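Local coordinates for protein CCMAN5 (Cellulosimicrobium cellulans, PDB 2XSG) that probably hydrolyses alpha-mannosides as a calcium-containing family 92 glycoside hydrolase, and enables mannose-6-phosphate modification of yeast-made human lysosomal enzymes, at residues G690-D695 against L747-G752; V293-S298 against E306-F311. One frame throughout, in Å; residues are numbered along the deposited sequence.

How the contacts relate
Contacts 1 and 2 set different elements, a loop and a helix, against strands of the same six-stranded mixed sheet. Contact 1 (690-695 with 747-752) lays a loop against the inner strand 746-752, and all its touching residues are buried. Contact 2 (293-298 with 306-311) sets a helix against an outermost strand, 293-296, and is only partly buried. Neither has a hydrogen bond between its segments. Contact 1 relies on proline, phenylalanine and methionine, whereas contact 2 adds a glutamine to its aliphatic-aromatic packing. Their centres lie about 14 Å apart and they touch: Phe694 packs on Ala297 and Ile295, and Asp695 probably hydrogen-bonds Ser298.

Contact 1: G690-D695 against L747-G752; sequences GSPFFD and LAFRMG
Loop-on-sheet packing is illustrated where Pro692 and Ser691, in the connection between strands 686-689 and 696-700, meet Phe749 and Met751 of strand 746-752. That strand is an inner member of the mixed sheet, flanked by strands 706-712 and 720-726, and Phe749 and Met751 both turn toward the loop. The nearest CA atoms, those of Pro692 and Phe749, are 8.5 Å apart, and side chains fill the interval. Pro692 presents the tip of its pyrrolidine: CG lies 3.6 Å from Phe749 CD2 and 3.8 Å from Phe749 CE2. The two side chains cross at about a right angle, and CG approaches the aromatic ring obliquely. Next to this pair, Met751 is bent at both chi2 (-60°) and chi3 (-73°), a curl that carries its terminal methyl CE back to the loop, 4.0 Å from Ser691 OG. The same methyl lies more loosely against the next residue, with Met751 CE 4.4 Å from Pro692 O. Ser691 OG is buried, but its polar demand is met elsewhere, by a hydrogen bond with Phe719 O. Phe749 also touches Val709 of strand 706-712 and Val721 of strand 720-726, which extend the apolar surface. With no hydrogen bond between the segments, cohesion here rests on dispersion and the exclusion of water, the serine hydroxyl finding its polar partner away from the methionine methyl.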
ATOM      1  N   GLY A 690       9.631  18.097  -8.369  1.00  6.45           N
ATOM      2  CA  GLY A 690       9.229  18.719  -7.102  1.00  6.69           C
ATOM      3  C   GLY A 690      10.384  19.419  -6.408  1.00  6.67           C
ATOM      4  O   GLY A 690      11.067  20.249  -7.015  1.00  6.55           O
ATOM      5  N   SER A 691      10.599  19.069  -5.141  1.00  6.80           N
ATOM      6  CA  SER A 691      11.689  19.620  -4.345  1.00  7.27           C
ATOM      7  C   SER A 691      12.515  18.488  -3.733  1.00  7.25           C
ATOM      8  O   SER A 691      12.240  18.064  -2.604  1.00  7.33           O
ATOM      9  CB  SER A 691      11.121  20.544  -3.258  1.00  7.44           C
ATOM     10  OG  SER A 691      12.148  21.094  -2.440  1.00  8.73           O
ATOM     11  N   PRO A 692      13.523  17.977  -4.476  1.00  7.03           N
ATOM     12  CA  PRO A 692      14.341  16.881  -3.939  1.00  6.85           C
ATOM     13  C   PRO A 692      14.870  17.213  -2.545  1.00  6.38           C
ATOM     14  O   PRO A 692      15.388  18.317  -2.336  1.00  6.46           O
ATOM     15  CB  PRO A 692      15.514  16.751  -4.930  1.00  6.95           C
ATOM     16  CG  PRO A 692      15.178  17.578  -6.114  1.00  7.37           C
ATOM     17  CD  PRO A 692      13.943  18.407  -5.827  1.00  7.71           C
ATOM     18  N   PHE A 693      14.744  16.266  -1.610  1.00  6.02           N
ATOM     19  CA  PHE A 693      15.081  16.506  -0.198  1.00  6.34           C
ATOM     20  C   PHE A 693      16.566  16.479   0.096  1.00  6.15           C
ATOM     21  O   PHE A 693      17.010  17.150   1.015  1.00  5.89           O
ATOM     22  CB  PHE A 693      14.468  15.455   0.747  1.00  6.44           C
ATOM     23  CG  PHE A 693      12.971  15.327   0.690  1.00  5.28           C
ATOM     24  CD1 PHE A 693      12.184  16.164  -0.097  1.00  4.45           C
ATOM     25  CD2 PHE A 693      12.348  14.374   1.493  1.00  3.54           C
ATOM     26  CE1 PHE A 693      10.814  16.022  -0.118  1.00  5.70           C
ATOM     27  CE2 PHE A 693      10.975  14.216   1.474  1.00  4.58           C
ATOM     28  CZ  PHE A 693      10.202  15.045   0.671  1.00  5.56           C
ATOM     29  N   PHE A 694      17.314  15.664  -0.641  1.00  5.99           N
ATOM     30  CA  PHE A 694      18.677  15.306  -0.234  1.00  6.87           C
ATOM     31  C   PHE A 694      19.757  15.838  -1.168  1.00  7.03           C
ATOM     32  O   PHE A 694      19.512  16.059  -2.359  1.00  7.11           O
ATOM     33  CB  PHE A 694      18.799  13.788  -0.082  1.00  6.88           C
ATOM     34  CG  PHE A 694      17.774  13.190   0.857  1.00  7.02           C
ATOM     35  CD1 PHE A 694      17.751  13.535   2.197  1.00  8.15           C
ATOM     36  CD2 PHE A 694      16.832  12.288   0.398  1.00  7.48           C
ATOM     37  CE1 PHE A 694      16.797  12.981   3.065  1.00  8.90           C
ATOM     38  CE2 PHE A 694      15.878  11.733   1.256  1.00  5.38           C
ATOM     39  CZ  PHE A 694      15.868  12.073   2.584  1.00  6.72           C
ATOM     40  N   ASP A 695      20.950  16.039  -0.614  1.00  7.21           N
ATOM     41  CA  ASP A 695      22.092  16.543  -1.377  1.00  7.56           C
ATOM     42  C   ASP A 695      22.379  15.675  -2.597  1.00  7.40           C
ATOM     43  O   ASP A 695      22.643  16.194  -3.671  1.00  7.48           O
ATOM     44  CB  ASP A 695      23.340  16.642  -0.490  1.00  7.90           C
ATOM     45  CG  ASP A 695      23.133  17.559   0.680  1.00  9.68           C
ATOM     46  OD1 ASP A 695      22.189  17.295   1.455  1.00 10.79           O
ATOM     47  OD2 ASP A 695      23.898  18.547   0.815  1.00 12.10           O
ATOM     48  N   LEU A 747      20.720  14.342 -13.094  1.00  8.76           N
ATOM     49  CA  LEU A 747      19.868  15.523 -12.948  1.00  7.98           C
ATOM     50  C   LEU A 747      20.368  16.303 -11.735  1.00  8.22           C
ATOM     51  O   LEU A 747      20.294  15.827 -10.604  1.00  7.24           O
ATOM     52  CB  LEU A 747      18.406  15.108 -12.786  1.00  7.99           C
ATOM     53  CG  LEU A 747      17.298  16.161 -12.601  1.00  7.49           C
ATOM     54  CD1 LEU A 747      17.134  17.009 -13.852  1.00  5.44           C
ATOM     55  CD2 LEU A 747      15.987  15.475 -12.264  1.00  5.62           C
ATOM     56  N   ALA A 748      20.910  17.490 -11.986  1.00  8.02           N
ATOM     57  CA  ALA A 748      21.532  18.290 -10.943  1.00  8.59           C
ATOM     58  C   ALA A 748      20.782  19.590 -10.716  1.00  8.99           C
ATOM     59  O   ALA A 748      20.707  20.427 -11.610  1.00  9.19           O
ATOM     60  CB  ALA A 748      22.979  18.583 -11.298  1.00  8.31           C
ATOM     61  N   PHE A 749      20.247  19.768  -9.518  1.00  8.99           N
ATOM     62  CA  PHE A 749      19.576  21.014  -9.177  1.00  9.99           C
ATOM     63  C   PHE A 749      20.448  21.930  -8.316  1.00 10.21           C
ATOM     64  O   PHE A 749      21.242  21.453  -7.515  1.00 11.20           O
ATOM     65  CB  PHE A 749      18.257  20.736  -8.460  1.00  9.56           C
ATOM     66  CG  PHE A 749      17.255  20.016  -9.300  1.00 10.07           C
ATOM     67  CD1 PHE A 749      16.609  20.668 -10.350  1.00  8.43           C
ATOM     68  CD2 PHE A 749      16.947  18.687  -9.044  1.00  8.30           C
ATOM     69  CE1 PHE A 749      15.679  19.998 -11.132  1.00  9.12           C
ATOM     70  CE2 PHE A 749      16.030  18.013  -9.820  1.00  8.51           C
ATOM     71  CZ  PHE A 749      15.383  18.665 -10.863  1.00  8.05           C
ATOM     72  N   ARG A 750      20.296  23.237  -8.500  1.00 10.30           N
ATOM     73  CA  ARG A 750      20.886  24.232  -7.600  1.00 11.09           C
ATOM     74  C   ARG A 750      19.742  24.787  -6.749  1.00  9.87           C
ATOM     75  O   ARG A 750      18.780  25.350  -7.277  1.00  9.51           O
ATOM     76  CB  ARG A 750      21.576  25.345  -8.412  1.00 11.87           C
ATOM     77  CG  ARG A 750      22.420  26.354  -7.606  1.00 17.10           C
ATOM     78  CD  ARG A 750      23.069  27.431  -8.526  1.00 23.45           C
ATOM     79  NE  ARG A 750      23.846  26.826  -9.619  1.00 28.09           N
ATOM     80  CZ  ARG A 750      24.462  27.492 -10.604  1.00 30.24           C
ATOM     81  NH1 ARG A 750      24.420  28.824 -10.675  1.00 30.82           N
ATOM     82  NH2 ARG A 750      25.130  26.809 -11.536  1.00 30.72           N
ATOM     83  N   MET A 751      19.831  24.599  -5.434  1.00  9.54           N
ATOM     84  CA  MET A 751      18.752  24.992  -4.514  1.00  8.36           C
ATOM     85  C   MET A 751      19.032  26.323  -3.835  1.00  8.95           C
ATOM     86  O   MET A 751      20.182  26.738  -3.725  1.00  8.99           O
ATOM     87  CB  MET A 751      18.542  23.915  -3.462  1.00  8.41           C
ATOM     88  CG  MET A 751      18.414  22.514  -4.014  1.00  7.45           C
ATOM     89  SD  MET A 751      17.018  22.331  -5.150  1.00  7.68           S
ATOM     90  CE  MET A 751      15.598  22.365  -4.071  1.00 10.18           C
ATOM     91  N   GLY A 752      17.978  26.988  -3.372  1.00  8.70           N
ATOM     92  CA  GLY A 752      18.112  28.277  -2.696  1.00  8.95           C
ATOM     93  C   GLY A 752      16.904  28.557  -1.822  1.00  9.15           C
ATOM     94  O   GLY A 752      15.898  27.843  -1.869  1.00  9.21           O
TER

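Contact 2: V293-S298 against E306-F311; sequences VAIDAS and ELQRLF
Ile295 and Phe311 bury the most surface here, followed by Gln308, and these three show how an edge strand is covered by a helix. The delta methyl of Ile295 is modelled over one face of the Phe311 ring, displaced toward its rim, as in a CH-pi contact, but so close to the ring carbons that the detail is doubtful. An extended chi2 of 164° carries CD1 away from the strand and over the ring. Phe311, with CG anti to the backbone N (chi1 -180°), reaches from the helix to the strand, and Val293 CG1 meets the ring obliquely at 3.6 Å from Phe311 CZ. Strand 293-296 borders the mixed sheet next to strand 696-700; after a short connection the chain returns as helix 306-318, whose first turns run nearly antiparallel to it, the two axes 10.4 Å apart at closest. Phe311 also touches Val671 and Ala674 of helix 665-675. With an alanine in place of Phe311, the contacts with Val293 and Ile295 would probably be lost and a gap opened between helix and strand. One turn earlier, Gln308, bent at chi2, brings its amide to the chain about the strand's end: OE1 lies 3.9 Å from Ala297 CB, just past the strand, while NE2, 4.1 Å from Ile295 O, makes no hydrogen bond with it.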
ATOM      1  N   VAL A 293      18.351   2.552  -3.516  1.00  7.52           N
ATOM      2  CA  VAL A 293      18.449   4.003  -3.319  1.00  8.09           C
ATOM      3  C   VAL A 293      19.477   4.366  -2.247  1.00  8.68           C
ATOM      4  O   VAL A 293      19.344   3.985  -1.069  1.00  8.64           O
ATOM      5  CB  VAL A 293      17.102   4.639  -2.955  1.00  7.92           C
ATOM      6  CG1 VAL A 293      17.210   6.168  -3.049  1.00  7.89           C
ATOM      7  CG2 VAL A 293      16.016   4.130  -3.878  1.00  8.14           C
ATOM      8  N   ALA A 294      20.510   5.092  -2.663  1.00  9.40           N
ATOM      9  CA  ALA A 294      21.565   5.538  -1.757  1.00 10.40           C
ATOM     10  C   ALA A 294      21.508   7.038  -1.587  1.00 11.20           C
ATOM     11  O   ALA A 294      21.524   7.796  -2.557  1.00 11.45           O
ATOM     12  CB  ALA A 294      22.942   5.106  -2.254  1.00 10.08           C
ATOM     13  N   ILE A 295      21.462   7.465  -0.332  1.00 12.83           N
ATOM     14  CA  ILE A 295      21.252   8.865  -0.003  1.00 13.23           C
ATOM     15  C   ILE A 295      22.425   9.495   0.772  1.00 14.01           C
ATOM     16  O   ILE A 295      23.011   8.897   1.671  1.00 13.15           O
ATOM     17  CB  ILE A 295      19.921   9.021   0.747  1.00 13.45           C
ATOM     18  CG1 ILE A 295      18.778   8.949  -0.249  1.00 12.69           C
ATOM     19  CG2 ILE A 295      19.857  10.326   1.522  1.00 14.20           C
ATOM     20  CD1 ILE A 295      17.508   8.716   0.390  1.00 13.52           C
ATOM     21  N   ASP A 296      22.740  10.725   0.389  1.00 14.53           N
ATOM     22  CA  ASP A 296      23.704  11.548   1.077  1.00 14.69           C
ATOM     23  C   ASP A 296      22.894  12.761   1.537  1.00 13.99           C
ATOM     24  O   ASP A 296      22.453  13.567   0.720  1.00 13.80           O
ATOM     25  CB  ASP A 296      24.838  11.917   0.094  1.00 15.56           C
ATOM     26  CG  ASP A 296      25.764  13.018   0.619  1.00 18.32           C
ATOM     27  OD1 ASP A 296      25.631  13.448   1.785  1.00 22.17           O
ATOM     28  OD2 ASP A 296      26.640  13.466  -0.155  1.00 23.05           O
ATOM     29  N   ALA A 297      22.659  12.860   2.842  1.00 13.33           N
ATOM     30  CA  ALA A 297      21.832  13.934   3.412  1.00 12.88           C
ATOM     31  C   ALA A 297      22.626  14.754   4.433  1.00 12.51           C
ATOM     32  O   ALA A 297      22.930  14.265   5.508  1.00 12.16           O
ATOM     33  CB  ALA A 297      20.591  13.353   4.056  1.00 12.83           C
ATOM     34  N   SER A 298      22.948  15.999   4.083  1.00 12.18           N
ATOM     35  CA  SER A 298      23.715  16.896   4.958  1.00 11.58           C
ATOM     36  C   SER A 298      22.944  17.252   6.219  1.00 10.89           C
ATOM     37  O   SER A 298      21.718  17.127   6.270  1.00 10.79           O
ATOM     38  CB  SER A 298      24.044  18.209   4.225  1.00 12.12           C
ATOM     39  OG  SER A 298      22.838  18.922   3.904  1.00 11.93           O
ATOM     40  N   GLU A 306      16.462  12.228  11.154  1.00  8.34           N
ATOM     41  CA  GLU A 306      15.122  11.611  11.082  1.00  8.98           C
ATOM     42  C   GLU A 306      14.527  11.578   9.673  1.00  8.45           C
ATOM     43  O   GLU A 306      13.714  10.702   9.342  1.00  7.77           O
ATOM     44  CB  GLU A 306      14.149  12.288  12.041  1.00  9.67           C
ATOM     45  CG  GLU A 306      14.436  11.956  13.498  1.00 13.81           C
ATOM     46  CD  GLU A 306      13.656  12.816  14.479  1.00 18.68           C
ATOM     47  OE1 GLU A 306      13.298  13.966  14.136  1.00 20.89           O
ATOM     48  OE2 GLU A 306      13.419  12.341  15.613  1.00 21.31           O
ATOM     49  N   LEU A 307      14.905  12.541   8.842  1.00  7.29           N
ATOM     50  CA  LEU A 307      14.384  12.568   7.495  1.00  6.57           C
ATOM     51  C   LEU A 307      14.947  11.383   6.683  1.00  6.61           C
ATOM     52  O   LEU A 307      14.222  10.761   5.885  1.00  6.23           O
ATOM     53  CB  LEU A 307      14.680  13.914   6.835  1.00  6.17           C
ATOM     54  CG  LEU A 307      14.076  14.210   5.474  1.00  6.45           C
ATOM     55  CD1 LEU A 307      12.533  14.116   5.502  1.00  4.64           C
ATOM     56  CD2 LEU A 307      14.585  15.592   5.027  1.00  4.40           C
ATOM     57  N   GLN A 308      16.216  11.046   6.905  1.00  6.14           N
ATOM     58  CA  GLN A 308      16.808   9.870   6.247  1.00  7.75           C
ATOM     59  C   GLN A 308      16.155   8.560   6.751  1.00  7.41           C
ATOM     60  O   GLN A 308      15.891   7.637   5.961  1.00  6.91           O
ATOM     61  CB  GLN A 308      18.350   9.882   6.399  1.00  7.97           C
ATOM     62  CG  GLN A 308      19.071   8.569   6.190  1.00 12.64           C
ATOM     63  CD  GLN A 308      20.474   8.726   5.562  1.00 17.89           C
ATOM     64  OE1 GLN A 308      21.084   9.804   5.608  1.00 21.22           O
ATOM     65  NE2 GLN A 308      20.973   7.652   4.968  1.00 17.12           N
ATOM     66  N   ARG A 309      15.884   8.492   8.057  1.00  7.00           N
ATOM     67  CA  ARG A 309      15.187   7.335   8.624  1.00  7.83           C
ATOM     68  C   ARG A 309      13.759   7.228   8.069  1.00  7.44           C
ATOM     69  O   ARG A 309      13.273   6.132   7.749  1.00  7.58           O
ATOM     70  CB  ARG A 309      15.159   7.422  10.145  1.00  7.75           C
ATOM     71  CG  ARG A 309      16.448   7.000  10.805  1.00 10.70           C
ATOM     72  CD  ARG A 309      16.601   7.676  12.152  1.00 14.19           C
ATOM     73  NE  ARG A 309      17.468   6.920  13.044  1.00 18.44           N
ATOM     74  CZ  ARG A 309      18.797   6.979  13.051  1.00 22.18           C
ATOM     75  NH1 ARG A 309      19.457   7.759  12.191  1.00 25.79           N
ATOM     76  NH2 ARG A 309      19.476   6.241  13.917  1.00 22.93           N
ATOM     77  N   LEU A 310      13.098   8.380   7.956  1.00  7.39           N
ATOM     78  CA  LEU A 310      11.762   8.453   7.389  1.00  6.95           C
ATOM     79  C   LEU A 310      11.784   7.962   5.960  1.00  6.71           C
ATOM     80  O   LEU A 310      10.957   7.138   5.588  1.00  7.42           O
ATOM     81  CB  LEU A 310      11.222   9.874   7.410  1.00  6.96           C
ATOM     82  CG  LEU A 310      10.279  10.272   8.514  1.00  7.38           C
ATOM     83  CD1 LEU A 310       9.929  11.755   8.307  1.00  8.36           C
ATOM     84  CD2 LEU A 310       9.008   9.382   8.559  1.00  6.47           C
ATOM     85  N   PHE A 311      12.738   8.440   5.157  1.00  6.10           N
ATOM     86  CA  PHE A 311      12.873   7.919   3.801  1.00  5.21           C
ATOM     87  C   PHE A 311      12.963   6.385   3.753  1.00  5.13           C
ATOM     88  O   PHE A 311      12.185   5.738   3.029  1.00  4.80           O
ATOM     89  CB  PHE A 311      14.061   8.544   3.070  1.00  4.65           C
ATOM     90  CG  PHE A 311      14.229   8.041   1.686  1.00  3.99           C
ATOM     91  CD1 PHE A 311      13.471   8.572   0.645  1.00  4.38           C
ATOM     92  CD2 PHE A 311      15.109   7.000   1.412  1.00  2.00           C
ATOM     93  CE1 PHE A 311      13.600   8.078  -0.633  1.00  2.98           C
ATOM     94  CE2 PHE A 311      15.234   6.495   0.131  1.00  3.04           C
ATOM     95  CZ  PHE A 311      14.484   7.042  -0.897  1.00  4.18           C
TER